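Local coordinates for PBP domain-containing protein (Vibrio parahaemolyticus, PDB 3MUQ), which is of unknown function but belongs to the periplasmic binding protein superfamily and, as a probably exported protein, may bind a small solute, at residues A[109-113]-A[114-118]; A[220-224]-A[225-229]; A[201-205]-A[206-210]; A[18-21]-A[22-26]. All blocks are in the same frame, centred on the assembly; numbering follows the deposited sequence.

Contact 1 of 4, residues A[109-113]-A[114-118]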
loop_
_atom_site.group_PDB
_atom_site.type_symbol
_atom_site.label_atom_id
_atom_site.label_comp_id
_atom_site.label_asym_id
_atom_site.label_seq_id
_atom_site.Cartn_x
_atom_site.Cartn_y
_atom_site.Cartn_z
ATOM N N LYS A 109 17.547 25.463 -4.625
ATOM C CA LYS A 109 18.199 26.766 -4.591
ATOM C C LYS A 109 19.019 27.010 -5.854
ATOM O O LYS A 109 18.977 28.097 -6.428
ATOM C CB LYS A 109 19.095 26.879 -3.356
ATOM C CG LYS A 109 18.331 26.974 -2.055
ATOM C CD LYS A 109 19.229 26.770 -0.845
ATOM C CE LYS A 109 18.397 26.668 0.425
ATOM N NZ LYS A 109 19.215 26.313 1.616
ATOM N N GLU A 110 19.758 25.985 -6.273
ATOM C CA GLU A 110 20.630 26.056 -7.437
ATOM C C GLU A 110 19.813 26.274 -8.719
ATOM O O GLU A 110 20.167 27.084 -9.573
ATOM C CB GLU A 110 21.433 24.754 -7.525
ATOM C CG GLU A 110 22.669 24.776 -8.405
ATOM C CD GLU A 110 23.800 23.933 -7.819
ATOM O OE1 GLU A 110 24.683 23.486 -8.591
ATOM O OE2 GLU A 110 23.807 23.721 -6.582
ATOM N N ILE A 111 18.723 25.531 -8.859
ATOM C CA ILE A 111 17.837 25.691 -10.010
ATOM C C ILE A 111 17.300 27.125 -10.073
ATOM O O ILE A 111 17.310 27.779 -11.133
ATOM C CB ILE A 111 16.677 24.675 -9.950
ATOM C CG1 ILE A 111 17.196 23.279 -10.346
ATOM C CG2 ILE A 111 15.529 25.116 -10.844
ATOM C CD1 ILE A 111 16.138 22.171 -10.324
ATOM N N ALA A 112 16.856 27.634 -8.927
ATOM C CA ALA A 112 16.330 28.994 -8.885
ATOM C C ALA A 112 17.417 30.026 -9.184
ATOM O O ALA A 112 17.209 30.932 -9.985
ATOM C CB ALA A 112 15.675 29.277 -7.555
ATOM N N ASN A 113 18.583 29.878 -8.560
ATOM C CA ASN A 113 19.635 30.888 -8.731
ATOM C C ASN A 113 20.260 30.897 -10.126
ATOM O O ASN A 113 20.782 31.916 -10.572
ATOM C CB ASN A 113 20.698 30.789 -7.632
ATOM C CG ASN A 113 20.132 31.094 -6.241
ATOM O OD1 ASN A 113 19.267 31.958 -6.082
ATOM N ND2 ASN A 113 20.625 30.383 -5.230
ATOM N N LYS A 114 20.179 29.775 -10.830
ATOM C CA LYS A 114 20.667 29.734 -12.197
ATOM C C LYS A 114 19.538 30.037 -13.181
ATOM O O LYS A 114 19.746 30.103 -14.400
ATOM C CB LYS A 114 21.332 28.393 -12.507
ATOM C CG LYS A 114 22.483 28.053 -11.572
ATOM C CD LYS A 114 23.628 27.418 -12.333
ATOM C CE LYS A 114 24.613 26.755 -11.393
ATOM N NZ LYS A 114 25.492 25.811 -12.133
ATOM N N ASN A 115 18.346 30.261 -12.644
ATOM C CA ASN A 115 17.180 30.469 -13.486
ATOM C C ASN A 115 17.069 29.400 -14.586
ATOM O O ASN A 115 16.805 29.697 -15.759
ATOM C CB ASN A 115 17.173 31.879 -14.079
ATOM C CG ASN A 115 15.843 32.226 -14.690
ATOM O OD1 ASN A 115 14.785 31.950 -14.114
ATOM N ND2 ASN A 115 15.879 32.804 -15.882
ATOM N N ALA A 116 17.294 28.155 -14.192
ATOM C CA ALA A 116 17.031 27.002 -15.046
ATOM C C ALA A 116 15.528 26.818 -15.222
ATOM O O ALA A 116 14.729 27.345 -14.454
ATOM C CB ALA A 116 17.631 25.749 -14.425
ATOM N N THR A 117 15.128 26.063 -16.229
ATOM C CA THR A 117 13.709 25.824 -16.430
ATOM C C THR A 117 13.187 24.784 -15.423
ATOM O O THR A 117 13.799 23.731 -15.225
ATOM C CB THR A 117 13.413 25.425 -17.894
ATOM O OG1 THR A 117 13.676 26.551 -18.744
ATOM C CG2 THR A 117 11.950 25.002 -18.067
ATOM N N PHE A 118 12.070 25.105 -14.763
ATOM C CA PHE A 118 11.464 24.196 -13.785
ATOM C C PHE A 118 9.959 24.130 -13.977
ATOM O O PHE A 118 9.274 25.151 -13.974
ATOM C CB PHE A 118 11.775 24.633 -12.349
ATOM C CG PHE A 118 11.330 23.644 -11.321
ATOM C CD1 PHE A 118 12.216 22.691 -10.827
ATOM C CD2 PHE A 118 10.013 23.641 -10.869
ATOM C CE1 PHE A 118 11.796 21.768 -9.898
ATOM C CE2 PHE A 118 9.591 22.717 -9.942
ATOM C CZ PHE A 118 10.481 21.781 -9.453
#

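Contact 2 of 4, residues A[220-224]-A[225-229]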
loop_
_atom_site.group_PDB
_atom_site.type_symbol
_atom_site.label_atom_id
_atom_site.label_comp_id
_atom_site.label_asym_id
_atom_site.label_seq_id
_atom_site.Cartn_x
_atom_site.Cartn_y
_atom_site.Cartn_z
ATOM N N SER A 220 -8.171 2.308 10.465
ATOM C CA SER A 220 -6.940 1.677 9.995
ATOM C C SER A 220 -7.258 0.555 9.014
ATOM O O SER A 220 -6.684 0.518 7.938
ATOM C CB SER A 220 -6.111 1.133 11.164
ATOM O OG SER A 220 -4.968 0.438 10.686
ATOM N N ASP A 221 -8.177 -0.348 9.386
ATOM C CA ASP A 221 -8.618 -1.427 8.494
ATOM C C ASP A 221 -9.101 -0.845 7.157
ATOM O O ASP A 221 -8.738 -1.319 6.083
ATOM C CB ASP A 221 -9.759 -2.236 9.141
ATOM C CG ASP A 221 -9.296 -3.071 10.310
ATOM O OD1 ASP A 221 -8.070 -3.295 10.434
ATOM O OD2 ASP A 221 -10.161 -3.508 11.105
ATOM N N TRP A 222 -9.914 0.201 7.222
ATOM C CA TRP A 222 -10.419 0.822 6.000
ATOM C C TRP A 222 -9.269 1.390 5.155
ATOM O O TRP A 222 -9.229 1.216 3.933
ATOM C CB TRP A 222 -11.425 1.913 6.364
ATOM C CG TRP A 222 -12.079 2.627 5.205
ATOM C CD1 TRP A 222 -13.249 2.279 4.579
ATOM C CD2 TRP A 222 -11.625 3.835 4.566
ATOM N NE1 TRP A 222 -13.546 3.193 3.583
ATOM C CE2 TRP A 222 -12.565 4.152 3.551
ATOM C CE3 TRP A 222 -10.521 4.672 4.749
ATOM C CZ2 TRP A 222 -12.428 5.278 2.716
ATOM C CZ3 TRP A 222 -10.386 5.795 3.927
ATOM C CH2 TRP A 222 -11.337 6.088 2.917
ATOM N N LEU A 223 -8.321 2.057 5.805
ATOM C CA LEU A 223 -7.201 2.679 5.093
ATOM C C LEU A 223 -6.339 1.694 4.317
ATOM O O LEU A 223 -5.816 2.039 3.243
ATOM C CB LEU A 223 -6.304 3.464 6.062
ATOM C CG LEU A 223 -6.881 4.738 6.670
ATOM C CD1 LEU A 223 -6.020 5.204 7.860
ATOM C CD2 LEU A 223 -6.979 5.810 5.606
ATOM N N VAL A 224 -6.182 0.480 4.844
ATOM C CA VAL A 224 -5.329 -0.514 4.162
ATOM C C VAL A 224 -6.112 -1.489 3.272
ATOM O O VAL A 224 -5.522 -2.296 2.562
ATOM C CB VAL A 224 -4.428 -1.310 5.143
ATOM C CG1 VAL A 224 -3.494 -0.358 5.946
ATOM C CG2 VAL A 224 -5.268 -2.183 6.062
ATOM N N ASN A 225 -7.435 -1.428 3.313
ATOM C CA ASN A 225 -8.214 -2.257 2.414
ATOM C C ASN A 225 -8.409 -1.519 1.085
ATOM O O ASN A 225 -8.228 -0.296 1.014
ATOM C CB ASN A 225 -9.535 -2.716 3.058
ATOM C CG ASN A 225 -9.357 -3.962 3.979
ATOM O OD1 ASN A 225 -9.945 -5.024 3.736
ATOM N ND2 ASN A 225 -8.549 -3.819 5.039
ATOM N N PRO A 226 -8.741 -2.257 0.020
ATOM C CA PRO A 226 -8.747 -1.639 -1.310
ATOM C C PRO A 226 -9.573 -0.358 -1.425
ATOM O O PRO A 226 -9.175 0.527 -2.183
ATOM C CB PRO A 226 -9.283 -2.760 -2.216
ATOM C CG PRO A 226 -8.805 -3.995 -1.552
ATOM C CD PRO A 226 -8.943 -3.716 -0.061
ATOM N N ARG A 227 -10.682 -0.240 -0.705
ATOM C CA ARG A 227 -11.457 1.008 -0.764
ATOM C C ARG A 227 -10.627 2.228 -0.375
ATOM O O ARG A 227 -10.631 3.237 -1.073
ATOM C CB ARG A 227 -12.705 0.944 0.122
ATOM C CG ARG A 227 -13.817 0.090 -0.442
ATOM C CD ARG A 227 -14.944 -0.123 0.578
ATOM N NE ARG A 227 -15.925 0.957 0.548
ATOM C CZ ARG A 227 -16.959 0.992 -0.288
ATOM N NH1 ARG A 227 -17.135 0.004 -1.163
ATOM N NH2 ARG A 227 -17.813 2.009 -0.252
ATOM N N GLY A 228 -9.928 2.138 0.754
ATOM C CA GLY A 228 -9.129 3.247 1.228
ATOM C C GLY A 228 -7.931 3.475 0.328
ATOM O O GLY A 228 -7.557 4.625 0.032
ATOM N N GLN A 229 -7.322 2.369 -0.098
ATOM C CA GLN A 229 -6.148 2.412 -0.966
ATOM C C GLN A 229 -6.463 3.092 -2.287
ATOM O O GLN A 229 -5.643 3.847 -2.805
ATOM C CB GLN A 229 -5.603 0.999 -1.223
ATOM C CG GLN A 229 -4.905 0.391 0.000
ATOM C CD GLN A 229 -3.639 1.147 0.374
ATOM O OE1 GLN A 229 -2.697 1.240 -0.421
ATOM N NE2 GLN A 229 -3.608 1.691 1.584
#

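Contact 3 of 4, residues A[201-205]-A[206-210]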
loop_
_atom_site.group_PDB
_atom_site.type_symbol
_atom_site.label_atom_id
_atom_site.label_comp_id
_atom_site.label_asym_id
_atom_site.label_seq_id
_atom_site.Cartn_x
_atom_site.Cartn_y
_atom_site.Cartn_z
ATOM N N ILE A 201 -0.744 3.970 13.244
ATOM C CA ILE A 201 -0.557 3.116 14.411
ATOM C C ILE A 201 -1.603 3.412 15.479
ATOM O O ILE A 201 -1.829 4.571 15.848
ATOM C CB ILE A 201 0.845 3.328 15.018
ATOM C CG1 ILE A 201 1.901 3.274 13.911
ATOM C CG2 ILE A 201 1.126 2.298 16.127
ATOM C CD1 ILE A 201 3.310 3.643 14.381
ATOM N N LEU A 202 -2.225 2.355 15.977
ATOM C CA LEU A 202 -3.271 2.474 16.977
ATOM C C LEU A 202 -2.689 2.702 18.366
ATOM O O LEU A 202 -1.695 2.083 18.738
ATOM C CB LEU A 202 -4.083 1.189 17.007
ATOM C CG LEU A 202 -4.629 0.766 15.649
ATOM C CD1 LEU A 202 -5.444 -0.526 15.814
ATOM C CD2 LEU A 202 -5.465 1.891 15.050
ATOM N N VAL A 203 -3.334 3.557 19.148
ATOM C CA VAL A 203 -2.948 3.695 20.540
ATOM C C VAL A 203 -3.281 2.400 21.280
ATOM O O VAL A 203 -4.365 1.836 21.117
ATOM C CB VAL A 203 -3.600 4.928 21.192
ATOM C CG1 VAL A 203 -3.362 4.930 22.710
ATOM C CG2 VAL A 203 -3.079 6.229 20.496
ATOM N N ASN A 204 -2.333 1.911 22.070
ATOM C CA ASN A 204 -2.491 0.622 22.736
ATOM C C ASN A 204 -3.682 0.605 23.713
ATOM O O ASN A 204 -3.662 1.292 24.728
ATOM C CB ASN A 204 -1.202 0.283 23.467
ATOM C CG ASN A 204 -1.220 -1.113 24.070
ATOM O OD1 ASN A 204 -2.272 -1.757 24.179
ATOM N ND2 ASN A 204 -0.043 -1.592 24.460
ATOM N N PRO A 205 -4.723 -0.189 23.414
ATOM C CA PRO A 205 -5.924 -0.159 24.264
ATOM C C PRO A 205 -5.659 -0.752 25.643
ATOM O O PRO A 205 -6.435 -0.541 26.564
ATOM C CB PRO A 205 -6.915 -1.038 23.498
ATOM C CG PRO A 205 -6.054 -1.989 22.742
ATOM C CD PRO A 205 -4.856 -1.163 22.317
ATOM N N GLU A 206 -4.565 -1.490 25.764
ATOM C CA GLU A 206 -4.104 -1.997 27.045
ATOM C C GLU A 206 -3.681 -0.828 27.912
ATOM O O GLU A 206 -3.935 -0.815 29.113
ATOM C CB GLU A 206 -2.881 -2.883 26.826
ATOM C CG GLU A 206 -3.009 -4.325 27.248
ATOM C CD GLU A 206 -1.663 -5.039 27.189
ATOM O OE1 GLU A 206 -0.645 -4.375 26.872
ATOM O OE2 GLU A 206 -1.620 -6.260 27.457
ATOM N N ARG A 207 -2.993 0.137 27.302
ATOM C CA ARG A 207 -2.570 1.332 28.016
ATOM C C ARG A 207 -3.757 2.244 28.271
ATOM O O ARG A 207 -3.803 2.925 29.294
ATOM C CB ARG A 207 -1.499 2.101 27.240
ATOM C CG ARG A 207 -0.120 1.548 27.391
ATOM C CD ARG A 207 0.887 2.274 26.502
ATOM N NE ARG A 207 1.049 3.691 26.825
ATOM C CZ ARG A 207 1.757 4.143 27.857
ATOM N NH1 ARG A 207 2.361 3.295 28.682
ATOM N NH2 ARG A 207 1.861 5.439 28.071
ATOM N N TYR A 208 -4.711 2.265 27.337
ATOM C CA TYR A 208 -5.855 3.172 27.448
ATOM C C TYR A 208 -7.156 2.485 27.081
ATOM O O TYR A 208 -7.623 2.586 25.954
ATOM C CB TYR A 208 -5.644 4.418 26.578
ATOM C CG TYR A 208 -4.444 5.200 27.034
ATOM C CD1 TYR A 208 -4.512 6.005 28.174
ATOM C CD2 TYR A 208 -3.226 5.096 26.368
ATOM C CE1 TYR A 208 -3.409 6.699 28.620
ATOM C CE2 TYR A 208 -2.126 5.788 26.798
ATOM C CZ TYR A 208 -2.216 6.580 27.931
ATOM O OH TYR A 208 -1.109 7.263 28.363
ATOM N N PRO A 209 -7.751 1.784 28.049
ATOM C CA PRO A 209 -9.038 1.113 27.835
ATOM C C PRO A 209 -10.129 2.147 27.582
ATOM O O PRO A 209 -11.259 1.797 27.234
ATOM C CB PRO A 209 -9.290 0.403 29.173
ATOM C CG PRO A 209 -7.938 0.381 29.874
ATOM C CD PRO A 209 -7.270 1.643 29.431
ATOM N N THR A 210 -9.783 3.418 27.758
ATOM C CA THR A 210 -10.737 4.510 27.584
ATOM C C THR A 210 -10.816 5.016 26.145
ATOM O O THR A 210 -11.828 5.598 25.756
ATOM C CB THR A 210 -10.422 5.711 28.516
ATOM O OG1 THR A 210 -9.029 6.063 28.415
ATOM C CG2 THR A 210 -10.745 5.350 29.949
#

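Contact 4 of 4, residues A[18-21]-A[22-26]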
loop_
_atom_site.group_PDB
_atom_site.type_symbol
_atom_site.label_atom_id
_atom_site.label_comp_id
_atom_site.label_asym_id
_atom_site.label_seq_id
_atom_site.Cartn_x
_atom_site.Cartn_y
_atom_site.Cartn_z
ATOM N N SER A 18 -1.063 18.781 3.308
ATOM C CA SER A 18 -0.977 18.042 2.055
ATOM C C SER A 18 -2.335 17.898 1.359
ATOM O O SER A 18 -2.402 17.815 0.137
ATOM C CB SER A 18 -0.372 16.655 2.302
ATOM O OG SER A 18 -1.361 15.736 2.735
ATOM N N GLY A 19 -3.414 17.861 2.136
ATOM C CA GLY A 19 -4.737 17.625 1.577
ATOM C C GLY A 19 -5.158 16.159 1.548
ATOM O O GLY A 19 -6.306 15.840 1.235
ATOM N N LEU A 20 -4.235 15.261 1.882
ATOM C CA LEU A 20 -4.537 13.829 1.919
ATOM C C LEU A 20 -5.861 13.494 2.619
ATOM O O LEU A 20 -6.699 12.767 2.083
ATOM C CB LEU A 20 -3.404 13.065 2.605
ATOM C CG LEU A 20 -3.635 11.557 2.828
ATOM C CD1 LEU A 20 -3.761 10.790 1.507
ATOM C CD2 LEU A 20 -2.512 10.990 3.692
ATOM N N LEU A 21 -6.037 14.017 3.824
ATOM C CA LEU A 21 -7.180 13.656 4.642
ATOM C C LEU A 21 -8.501 14.181 4.072
ATOM O O LEU A 21 -9.551 13.534 4.211
ATOM C CB LEU A 21 -6.940 14.087 6.090
ATOM C CG LEU A 21 -5.800 13.250 6.694
ATOM C CD1 LEU A 21 -5.219 13.844 7.964
ATOM C CD2 LEU A 21 -6.269 11.818 6.933
ATOM N N ASP A 22 -8.441 15.331 3.409
ATOM C CA ASP A 22 -9.611 15.882 2.735
ATOM C C ASP A 22 -10.101 14.930 1.663
ATOM O O ASP A 22 -11.275 14.934 1.305
ATOM C CB ASP A 22 -9.282 17.233 2.108
ATOM C CG ASP A 22 -8.961 18.285 3.139
ATOM O OD1 ASP A 22 -9.324 18.082 4.317
ATOM O OD2 ASP A 22 -8.348 19.308 2.772
ATOM N N TYR A 23 -9.190 14.108 1.161
ATOM C CA TYR A 23 -9.496 13.126 0.128
ATOM C C TYR A 23 -10.109 11.849 0.720
ATOM O O TYR A 23 -10.945 11.206 0.096
ATOM C CB TYR A 23 -8.204 12.776 -0.610
ATOM C CG TYR A 23 -8.379 12.292 -2.028
ATOM C CD1 TYR A 23 -7.739 12.936 -3.085
ATOM C CD2 TYR A 23 -9.177 11.189 -2.317
ATOM C CE1 TYR A 23 -7.892 12.493 -4.395
ATOM C CE2 TYR A 23 -9.340 10.738 -3.622
ATOM C CZ TYR A 23 -8.695 11.393 -4.655
ATOM O OH TYR A 23 -8.856 10.948 -5.950
ATOM N N LEU A 24 -9.683 11.482 1.924
ATOM C CA LEU A 24 -10.082 10.215 2.552
ATOM C C LEU A 24 -11.334 10.290 3.426
ATOM O O LEU A 24 -12.223 9.433 3.347
ATOM C CB LEU A 24 -8.944 9.703 3.440
ATOM C CG LEU A 24 -7.621 9.533 2.711
ATOM C CD1 LEU A 24 -6.620 8.885 3.636
ATOM C CD2 LEU A 24 -7.830 8.681 1.460
ATOM N N LEU A 25 -11.368 11.297 4.290
ATOM C CA LEU A 25 -12.321 11.335 5.393
ATOM C C LEU A 25 -13.771 11.327 4.988
ATOM O O LEU A 25 -14.566 10.633 5.616
ATOM C CB LEU A 25 -12.041 12.507 6.325
ATOM C CG LEU A 25 -10.722 12.275 7.067
ATOM C CD1 LEU A 25 -10.513 13.312 8.138
ATOM C CD2 LEU A 25 -10.718 10.889 7.657
ATOM N N PRO A 26 -14.128 12.125 3.964
ATOM C CA PRO A 26 -15.519 12.158 3.501
ATOM C C PRO A 26 -16.030 10.771 3.131
ATOM O O PRO A 26 -17.124 10.384 3.564
ATOM C CB PRO A 26 -15.446 13.052 2.259
ATOM C CG PRO A 26 -14.295 13.975 2.538
ATOM C CD PRO A 26 -13.294 13.144 3.294
#

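Contact 1 of 4, residues A[109-113]-A[114-118]
The ring of Phe118 meets Ile111 at its edge: CD1 of the isoleucine lies near the ring plane, 4.0 Å from Phe118 CD1, while Ile111 CG2 touches Phe118 CB and CD1. The two side chains cross at about a right angle. The turn that brings them together is a Schellman motif, a common way to end a helix, which here closes helix 104-113 and leads into strand 118-120. Asn115 is the first residue to leave the helical conformation, with phi at 48°. Asn115 N donates to Ala112 O from above the carbonyl plane (3.0 Å), and Ala116 N reaches back to Ile111 O in the carbonyl plane (3.1 Å). The reversal brings Ala116 CB within 4.2 Å of Ile111 CG2, the apolar contact that accompanies the turn. The amide of Asn115 is used elsewhere, its OD1 accepting from Gly146 N. Glu110 and Lys114 run side by side, pointing the same way, yet Glu110 OE1 and Lys114 NZ stay 4.3 Å apart, too far for a salt bridge; NZ makes a weak bond to Ala96 O. The aliphatic parts do meet, Glu110 CG lying 4.1 Å from Lys114 CE.

Contact 2 of 4, residues A[220-224]-A[225-229]
Helix 213-224 gives way to helix 226-236 at a single residue, Asn225, whose psi of 160° turns the chain while its N still bonds back to Trp222 O (3.3 Å, from above the carbonyl plane) and weakly to Asp221 O. The side chain of Asn225 repeats the backward reach: ND2 donates to the same Asp221 O at 2.7 Å, tilted out of both the carbonyl and the amide planes, so that oxygen is gripped by two N-H groups of one residue. From the far side of the bend comes Gln229. Its chain folds back at chi2 (-66°), which carries Gln229 NE2 to Leu223 O at 2.8 Å with a fairly straight bond of 160°, close to the plane of the glutamine amide. This is a junction between two consecutive helices near the C-terminus of a periplasmic-binding-protein fold, bent so tightly that a side chain at Gly228 would run into Trp222 O and Leu223 CA; the bare Gly228 CA instead makes a CH-pi contact over one face of the six-membered ring of Trp222, 3.8 Å from the centroid. Trp222 NE1 bonds Asp31 OD2, and Arg227 NH2 forms a salt bridge with Asp31 OD1, tying both sides of the bend to helix 20-32. At the interface with the second subunit, Gly173 N of that subunit donates to Asn225 OD1, and Val224 O accepts from its Arg236 NH2.

Contact 3 of 4, residues A[201-205]-A[206-210]
Asn204, just past the end of strand 195-203, leans its CB against Arg207, whose CB and CD both lie 4.2 Å away. One atom further, Asn204 CG faces Glu206 CB at 3.7 Å. The torsion chi1 of -174° places CG beside the asparagine's own carbonyl carbon, and from there Asn204 OD1 looks onward along the chain and accepts Glu206 N at 2.8 Å; the donor stands above the plane of the side-chain carbonyl. The other branch, Asn204 ND2, passes 3.7 Å from Glu206 OE1 but gives its hydrogen bond to Gly73 O, in the segment leading to the neighbouring strand 75-76. A side-chain oxygen bonded to the amide two residues on defines an Asx turn, and here it brackets Pro205 as the sheet strand runs out into the loop before helix 213-224. The backbone oxygen of Asn204 extends the reversal: Tyr208 N donates to it at 3.0 Å in the carbonyl plane, and Arg207 N adds a weak bond. Folded back in this way, Tyr208 crosses Val203 obliquely, with Tyr208 CD2 3.7 Å from Val203 CG1. Beyond this contact the phenol leads to Glu51, where Tyr208 OH bonds the backbone O; Arg207 NH2 donates to that same oxygen, so the two long side chains converge there. Pro209 follows, its ring atoms CD, CG and CB resting against the backbone O of Pro205.

Contact 4 of 4, residues A[18-21]-A[22-26]
Leu20 and Leu24 meet through CD1 and CD1 at 4.0 Å, one turn apart at the start of helix 20-32, where an ST turn marks the boundary with the preceding helix 13-18. In that turn Ser18 OG accepts Leu20 N, the amide two residues on, in a nearly straight bond of 3.0 Å; the Ser18 hydroxyl in turn donates to Thr15 O, within helix 13-18. Gly19 sits between them at the N-cap with phi at 92°, backbone angles at which a side chain would collide with the carbonyl oxygen of Ser18, so that glycine fits here.

Among the backbone bonds, the opening turn is loose. Tyr23 N is shared between Leu20 O, from above its carbonyl plane at 3.0 Å, and a weak bond to Gly19 O; Leu24 N likewise divides weak bonds between Leu20 O and Leu21 O. The first straight i to i+4 bond among these residues is that of Leu25 N.

The apolar contacts follow the leucines. With CG anti to the backbone N (chi1 175°), the end of Leu20 comes round to Leu24 in the next turn, the two side chains crossing at a slant, while Leu25 CD1 lies 4.2 Å from Leu21 CB. Leu20 and Leu24 face helix 226-236, touching Phe235 and Leu231 respectively, whereas Leu21 and Leu25 lie on strand 35-41 through Val38.

Pro26 has no N-H to give, so the helix kinks there, and Pro26 CD rests 3.9 Å from Leu21 O. Leu21 O itself takes the regular bond from Leu25 N, 2.9 Å long and 172° at the hydrogen.

Three of the four contacts form a chain of neighbours. Contact 2 packs against contact 4, their centres about 13 Å apart, with Leu223 CD2 3.7 Å from Leu24 CD1 and Trp222 CH2 beside Leu24 O. It also reaches contact 3, where Ser220 CB lies 4.0 Å from Leu202 CD2; strand 195-203 leads on into helix 213-224. Contacts 3 and 4 do not touch, their nearest atoms being about 11 Å apart. Contact 1 stands alone on the opposite side of the chain's centre, its centre about 32 Å from that of contact 4 and about 49 Å from that of contact 3, a separation consistent with the two-lobed build of periplasmic binding proteins.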